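Local coordinates for Glyco_hydro_cc domain-containing protein (PDB 6UAV) that is a family GH128 (subgroup II) glycoside hydrolase that probably cleaves internal beta-1,3 linkages of glucans as an endo-beta-1,3-glucanase, at residues K115-A120 with I154-F159; W135-Y140 with S174-P179. One frame throughout, in Å; residues are numbered along the deposited sequence. Where two conformers were deposited one is given.

Overall arrangement
Both contacts belong to one sector of the closed, eight-stranded parallel barrel that forms the glycoside hydrolase catalytic core. Contact 1 pairs two adjacent barrel strands, 115-121 and 156-161; contact 2 lies outside them, where helix 132-146, the connection between those strands, meets the loop 174-179 leading into strand 180-185. The segments alternate along the chain, and the two contact centres are 10 Å apart, about 9 and 17 Å from the centre of the chain. They touch directly: Lys178 NZ probably bonds to Ile154 O at 2.8 Å, Pro179 O probably accepts from Leu157 N at 2.9 Å, and Ile154 CD1 packs on Tyr140 OH at 3.5 Å.

Contact 1 of 2, residues K115-A120 with I154-F159; sequences KLVGPA and IDYLAF
Two neighbouring parallel strands of the TIM barrel, the ends of a beta-alpha-beta unit, pair here, with Val117 beside Tyr156 and Ala120 beside Ala158. Leu116 O accepts from Tyr156 N (3.2 Å) and, weakly, from Asp155 N. Gly118 N then donates to Tyr156 O over 2.8 Å. Beyond this the register slips by one residue at a beta bulge, which coincides with a cis peptide bond before Pro119. Gly118 takes up a backbone conformation suited to glycine. Past the bulge, Ala158 N reaches Pro119 O from above its carbonyl plane, 45° out of it.

On one face of the sheet Val117 CG1 rests against Tyr156 CB, and the methyls of Ala120 and Ala158 meet CB to CB at 3.8 Å. Where strand 115-121 begins, Asp155 extends the pairing through its side chain: OD2 takes Leu116 N on its anti side at 2.7 Å, nearly straight at 168°, and also accepts from Gln153 NE2. Two donors thus grip OD2. The Lys115 chain, bent at chi2 (-56°), crosses the Asp155 side chain at about a right angle, laying CD 3.6 Å from Asp155 CG, while a water that donates to Asp155 OD1 accepts a weak hydrogen bond from Lys115 NZ.

Contact 2 of 2, residues W135-Y140 with S174-P179; sequences WLDAFY and SRYGKP
Asp137 OD1 is gripped by two donors, the phenol of Tyr176 and a water. Tyr176 OH donates to it at 2.7 Å, arriving from above the carboxylate plane, 58° out of it, while OD1 itself sits at the edge of the phenol ring. The water also accepts from Arg175 NE at 2.9 Å, so the guanidinium is tied to the carboxylate through solvent; their charges, close but not in contact, probably favour an ionised aspartate.

The Tyr176 ring is the main body of the contact, reaching from the loop across to the helix. With CG anti to the carbonyl carbon (chi1 -62°), the ring extends toward the helix and brings OH to Asp137. Leu136 adds an apolar contact through its CD1 branch, which meets CE2 of the ring, while its CB lies 3.5 Å from Tyr176 OH. Arg175 CG lies over one face of the same ring, offset toward the rim.

One turn on, Tyr140 approaches the ring of Tyr176 at a slant. Its ring is turned only 21° from that of Tyr176, but the two are slid so far apart, centroids 5.5 Å, that they barely overlap; the touch is between Tyr140 CE1 and Tyr176 CD1 at 3.8 Å. Tyr140 OH packs on Lys178 CE and shares a water with Tyr176 O, 2.6 Å from each. Another water bonds to Tyr140 OH and, weakly, accepts from Lys178 NZ, whose stronger partner is Ile154 O.

The patch lies near the surface, between helix 132-146 and the loop after helix 166-173. Beneath it, Leu136, Tyr176 and Lys178 all pack on Leu157 of strand 156-161, and Leu136 also touches Met121 of strand 115-121.

Contact 1 of 2, residues K115-A120 with I154-F159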
loop_
_atom_site.group_PDB
_atom_site.type_symbol
_atom_site.label_atom_id
_atom_site.label_comp_id
_atom_site.label_asym_id
_atom_site.label_seq_id
_atom_site.Cartn_x
_atom_site.Cartn_y
_atom_site.Cartn_z
ATOM N N LYS A 115 -1.251 -3.020 14.124
ATOM C CA LYS A 115 -1.690 -4.226 13.373
ATOM C C LYS A 115 -0.703 -4.374 12.222
ATOM O O LYS A 115 -0.157 -3.311 11.722
ATOM C CB LYS A 115 -3.095 -4.018 12.855
ATOM C CG LYS A 115 -4.203 -3.938 13.875
ATOM C CD LYS A 115 -4.315 -5.065 14.773
ATOM C CE LYS A 115 -5.451 -4.880 15.753
ATOM N NZ LYS A 115 -5.437 -5.971 16.751
ATOM N N LEU A 116 -0.421 -5.587 11.831
ATOM C CA LEU A 116 0.527 -5.829 10.740
ATOM C C LEU A 116 -0.273 -5.914 9.437
ATOM O O LEU A 116 -1.143 -6.754 9.320
ATOM C CB LEU A 116 1.299 -7.096 11.013
ATOM C CG LEU A 116 2.153 -7.111 12.272
ATOM C CD1 LEU A 116 2.879 -8.446 12.352
ATOM C CD2 LEU A 116 3.198 -5.980 12.285
ATOM N N VAL A 117 0.112 -5.096 8.456
ATOM C CA VAL A 117 -0.507 -5.037 7.118
ATOM C C VAL A 117 0.527 -5.496 6.103
ATOM O O VAL A 117 1.394 -4.724 5.711
ATOM C CB VAL A 117 -1.039 -3.630 6.859
ATOM C CG1 VAL A 117 -1.691 -3.559 5.479
ATOM C CG2 VAL A 117 -2.019 -3.210 7.948
ATOM N N GLY A 118 0.392 -6.706 5.609
ATOM C CA GLY A 118 1.366 -7.220 4.641
ATOM C C GLY A 118 1.488 -8.727 4.808
ATOM O O GLY A 118 0.774 -9.306 5.604
ATOM N N PRO A 119 2.411 -9.392 4.105
ATOM C CA PRO A 119 3.239 -8.782 3.086
ATOM C C PRO A 119 2.398 -8.180 1.943
ATOM O O PRO A 119 1.301 -8.623 1.716
ATOM C CB PRO A 119 4.128 -9.956 2.619
ATOM C CG PRO A 119 4.078 -10.905 3.735
ATOM C CD PRO A 119 2.659 -10.819 4.231
ATOM N N ALA A 120 3.005 -7.253 1.222
ATOM C CA ALA A 120 2.385 -6.604 0.035
ATOM C C ALA A 120 2.746 -7.413 -1.185
ATOM O O ALA A 120 3.936 -7.422 -1.605
ATOM C CB ALA A 120 2.831 -5.176 -0.091
ATOM N N ILE A 154 -1.134 -12.100 10.783
ATOM C CA ILE A 154 -1.441 -11.253 9.607
ATOM C C ILE A 154 -2.767 -10.611 9.931
ATOM O O ILE A 154 -3.772 -11.318 10.014
ATOM C CB ILE A 154 -1.459 -12.033 8.285
ATOM C CG1 ILE A 154 -0.087 -12.631 7.918
ATOM C CG2 ILE A 154 -1.925 -11.062 7.170
ATOM C CD1 ILE A 154 -0.150 -13.449 6.645
ATOM N N ASP A 155 -2.759 -9.316 10.188
ATOM C CA ASP A 155 -4.010 -8.575 10.478
ATOM C C ASP A 155 -4.700 -8.250 9.141
ATOM O O ASP A 155 -5.957 -8.464 9.046
ATOM C CB ASP A 155 -3.720 -7.385 11.386
ATOM C CG ASP A 155 -3.169 -7.809 12.730
ATOM O OD1 ASP A 155 -3.948 -8.502 13.510
ATOM O OD2 ASP A 155 -1.935 -7.565 12.956
ATOM N N TYR A 156 -3.926 -7.822 8.151
ATOM C CA TYR A 156 -4.424 -7.537 6.779
ATOM C C TYR A 156 -3.346 -8.010 5.855
ATOM O O TYR A 156 -2.191 -7.708 6.161
ATOM C CB TYR A 156 -4.600 -6.032 6.506
ATOM C CG TYR A 156 -5.697 -5.433 7.322
ATOM C CD1 TYR A 156 -5.525 -5.136 8.647
ATOM C CD2 TYR A 156 -6.937 -5.229 6.749
ATOM C CE1 TYR A 156 -6.582 -4.654 9.394
ATOM C CE2 TYR A 156 -7.983 -4.716 7.490
ATOM C CZ TYR A 156 -7.796 -4.420 8.811
ATOM O OH TYR A 156 -8.896 -3.974 9.502
ATOM N N LEU A 157 -3.721 -8.612 4.743
ATOM C CA LEU A 157 -2.775 -8.780 3.622
ATOM C C LEU A 157 -2.709 -7.454 2.861
ATOM O O LEU A 157 -3.629 -6.627 2.963
ATOM C CB LEU A 157 -3.223 -9.904 2.704
ATOM C CG LEU A 157 -2.931 -11.315 3.236
ATOM C CD1 LEU A 157 -3.626 -12.342 2.348
ATOM C CD2 LEU A 157 -1.415 -11.600 3.302
ATOM N N ALA A 158 -1.655 -7.247 2.092
ATOM C CA ALA A 158 -1.565 -6.055 1.231
ATOM C C ALA A 158 -1.388 -6.552 -0.197
ATOM O O ALA A 158 -0.865 -7.644 -0.412
ATOM C CB ALA A 158 -0.540 -5.046 1.677
ATOM N N PHE A 159 -1.817 -5.731 -1.149
ATOM C CA PHE A 159 -1.772 -6.122 -2.554
ATOM C C PHE A 159 -1.493 -4.889 -3.404
ATOM O O PHE A 159 -1.950 -3.802 -3.079
ATOM C CB PHE A 159 -3.094 -6.798 -2.917
ATOM C CG PHE A 159 -2.968 -7.591 -4.191
ATOM C CD1 PHE A 159 -2.074 -8.636 -4.261
ATOM C CD2 PHE A 159 -3.690 -7.284 -5.322
ATOM C CE1 PHE A 159 -1.893 -9.353 -5.431
ATOM C CE2 PHE A 159 -3.502 -8.003 -6.487
ATOM C CZ PHE A 159 -2.608 -9.031 -6.535
HETATM O O HOH W 1 -3.515 -8.589 16.015
#

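Contact 2 of 2, residues W135-Y140 with S174-P179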
loop_
_atom_site.group_PDB
_atom_site.type_symbol
_atom_site.label_atom_id
_atom_site.label_comp_id
_atom_site.label_asym_id
_atom_site.label_seq_id
_atom_site.Cartn_x
_atom_site.Cartn_y
_atom_site.Cartn_z
ATOM N N TRP A 135 3.778 -18.058 -3.040
ATOM C CA TRP A 135 4.680 -17.403 -2.059
ATOM C C TRP A 135 4.022 -17.425 -0.676
ATOM O O TRP A 135 4.686 -17.836 0.304
ATOM C CB TRP A 135 5.126 -16.016 -2.578
ATOM C CG TRP A 135 6.206 -15.385 -1.737
ATOM C CD1 TRP A 135 7.534 -15.403 -2.001
ATOM C CD2 TRP A 135 6.054 -14.835 -0.428
ATOM N NE1 TRP A 135 8.225 -14.807 -0.972
ATOM C CE2 TRP A 135 7.334 -14.453 0.028
ATOM C CE3 TRP A 135 4.940 -14.566 0.396
ATOM C CZ2 TRP A 135 7.561 -13.904 1.282
ATOM C CZ3 TRP A 135 5.149 -13.978 1.626
ATOM C CH2 TRP A 135 6.444 -13.653 2.057
ATOM N N LEU A 136 2.777 -17.017 -0.564
ATOM C CA LEU A 136 2.105 -16.949 0.750
ATOM C C LEU A 136 1.923 -18.333 1.344
ATOM O O LEU A 136 2.118 -18.457 2.564
ATOM C CB LEU A 136 0.762 -16.237 0.645
ATOM C CG LEU A 136 0.787 -14.707 0.479
ATOM C CD1 LEU A 136 -0.583 -14.220 0.059
ATOM C CD2 LEU A 136 1.244 -14.030 1.751
ATOM N N ASP A 137 1.560 -19.353 0.564
ATOM C CA ASP A 137 1.476 -20.731 1.082
ATOM C C ASP A 137 2.807 -21.103 1.737
ATOM O O ASP A 137 2.811 -21.668 2.870
ATOM C CB ASP A 137 1.096 -21.721 0.004
ATOM C CG ASP A 137 -0.362 -21.706 -0.402
ATOM O OD1 ASP A 137 -1.179 -20.988 0.297
ATOM O OD2 ASP A 137 -0.672 -22.440 -1.370
ATOM N N ALA A 138 3.894 -20.847 1.028
ATOM C CA ALA A 138 5.229 -21.250 1.496
ATOM C C ALA A 138 5.599 -20.471 2.756
ATOM O O ALA A 138 6.208 -21.070 3.671
ATOM C CB ALA A 138 6.225 -21.033 0.409
ATOM N N PHE A 139 5.282 -19.168 2.790
ATOM C CA PHE A 139 5.578 -18.315 3.967
ATOM C C PHE A 139 4.792 -18.826 5.168
ATOM O O PHE A 139 5.399 -19.016 6.257
ATOM C CB PHE A 139 5.189 -16.867 3.612
ATOM C CG PHE A 139 5.053 -15.946 4.778
ATOM C CD1 PHE A 139 6.140 -15.645 5.582
ATOM C CD2 PHE A 139 3.812 -15.442 5.109
ATOM C CE1 PHE A 139 5.981 -14.823 6.681
ATOM C CE2 PHE A 139 3.649 -14.611 6.208
ATOM C CZ PHE A 139 4.749 -14.289 6.982
ATOM N N TYR A 140 3.516 -19.130 4.993
ATOM C CA TYR A 140 2.703 -19.716 6.081
ATOM C C TYR A 140 3.321 -21.050 6.552
ATOM O O TYR A 140 3.501 -21.279 7.748
ATOM C CB TYR A 140 1.271 -19.964 5.605
ATOM C CG TYR A 140 0.265 -18.887 5.930
ATOM C CD1 TYR A 140 0.171 -17.757 5.119
ATOM C CD2 TYR A 140 -0.626 -19.019 6.975
ATOM C CE1 TYR A 140 -0.792 -16.794 5.324
ATOM C CE2 TYR A 140 -1.590 -18.053 7.202
ATOM C CZ TYR A 140 -1.667 -16.956 6.369
ATOM O OH TYR A 140 -2.590 -15.988 6.575
ATOM N N SER A 174 -8.567 -14.170 -1.182
ATOM C CA SER A 174 -9.482 -14.277 -0.021
ATOM C C SER A 174 -9.311 -15.647 0.640
ATOM O O SER A 174 -9.683 -15.752 1.838
ATOM C CB SER A 174 -10.911 -13.977 -0.368
ATOM O OG SER A 174 -11.461 -14.863 -1.315
ATOM N N ARG A 175 -8.713 -16.638 -0.076
ATOM C CA ARG A 175 -8.562 -18.004 0.480
ATOM C C ARG A 175 -7.906 -17.950 1.864
ATOM O O ARG A 175 -8.123 -18.888 2.628
ATOM C CB ARG A 175 -7.734 -18.888 -0.444
ATOM C CG ARG A 175 -6.334 -18.379 -0.706
ATOM C CD ARG A 175 -5.731 -18.925 -1.972
ATOM N NE ARG A 175 -5.483 -20.308 -1.702
ATOM C CZ ARG A 175 -5.588 -21.299 -2.581
ATOM N NH1 ARG A 175 -5.947 -21.061 -3.835
ATOM N NH2 ARG A 175 -5.350 -22.542 -2.165
ATOM N N TYR A 176 -7.157 -16.878 2.198
ATOM C CA TYR A 176 -6.433 -16.786 3.501
ATOM C C TYR A 176 -7.395 -16.302 4.591
ATOM O O TYR A 176 -7.000 -16.308 5.762
ATOM C CB TYR A 176 -5.168 -15.922 3.382
ATOM C CG TYR A 176 -4.199 -16.524 2.400
ATOM C CD1 TYR A 176 -3.465 -17.657 2.731
ATOM C CD2 TYR A 176 -4.140 -16.078 1.110
ATOM C CE1 TYR A 176 -2.634 -18.273 1.818
ATOM C CE2 TYR A 176 -3.296 -16.661 0.182
ATOM C CZ TYR A 176 -2.554 -17.772 0.533
ATOM O OH TYR A 176 -1.773 -18.395 -0.387
ATOM N N GLY A 177 -8.579 -15.825 4.224
ATOM C CA GLY A 177 -9.577 -15.353 5.215
ATOM C C GLY A 177 -9.158 -14.015 5.825
ATOM O O GLY A 177 -9.624 -13.666 6.945
ATOM N N LYS A 178 -8.298 -13.265 5.138
ATOM C CA LYS A 178 -7.781 -11.976 5.613
ATOM C C LYS A 178 -8.307 -10.822 4.760
ATOM O O LYS A 178 -8.396 -10.919 3.514
ATOM C CB LYS A 178 -6.266 -11.961 5.460
ATOM C CG LYS A 178 -5.523 -12.993 6.288
ATOM C CD LYS A 178 -5.878 -12.998 7.788
ATOM C CE LYS A 178 -5.011 -14.021 8.496
ATOM N NZ LYS A 178 -5.027 -13.822 9.955
ATOM N N PRO A 179 -8.673 -9.699 5.415
ATOM C CA PRO A 179 -8.970 -8.463 4.697
ATOM C C PRO A 179 -7.677 -7.820 4.178
ATOM O O PRO A 179 -6.564 -8.289 4.433
ATOM C CB PRO A 179 -9.674 -7.613 5.741
ATOM C CG PRO A 179 -8.989 -8.037 6.997
ATOM C CD PRO A 179 -8.837 -9.542 6.870
HETATM O O HOH W 2 -3.792 -21.425 0.363
HETATM O O HOH W 3 -2.533 -15.574 9.712
HETATM O O HOH W 4 -4.867 -17.296 6.902
#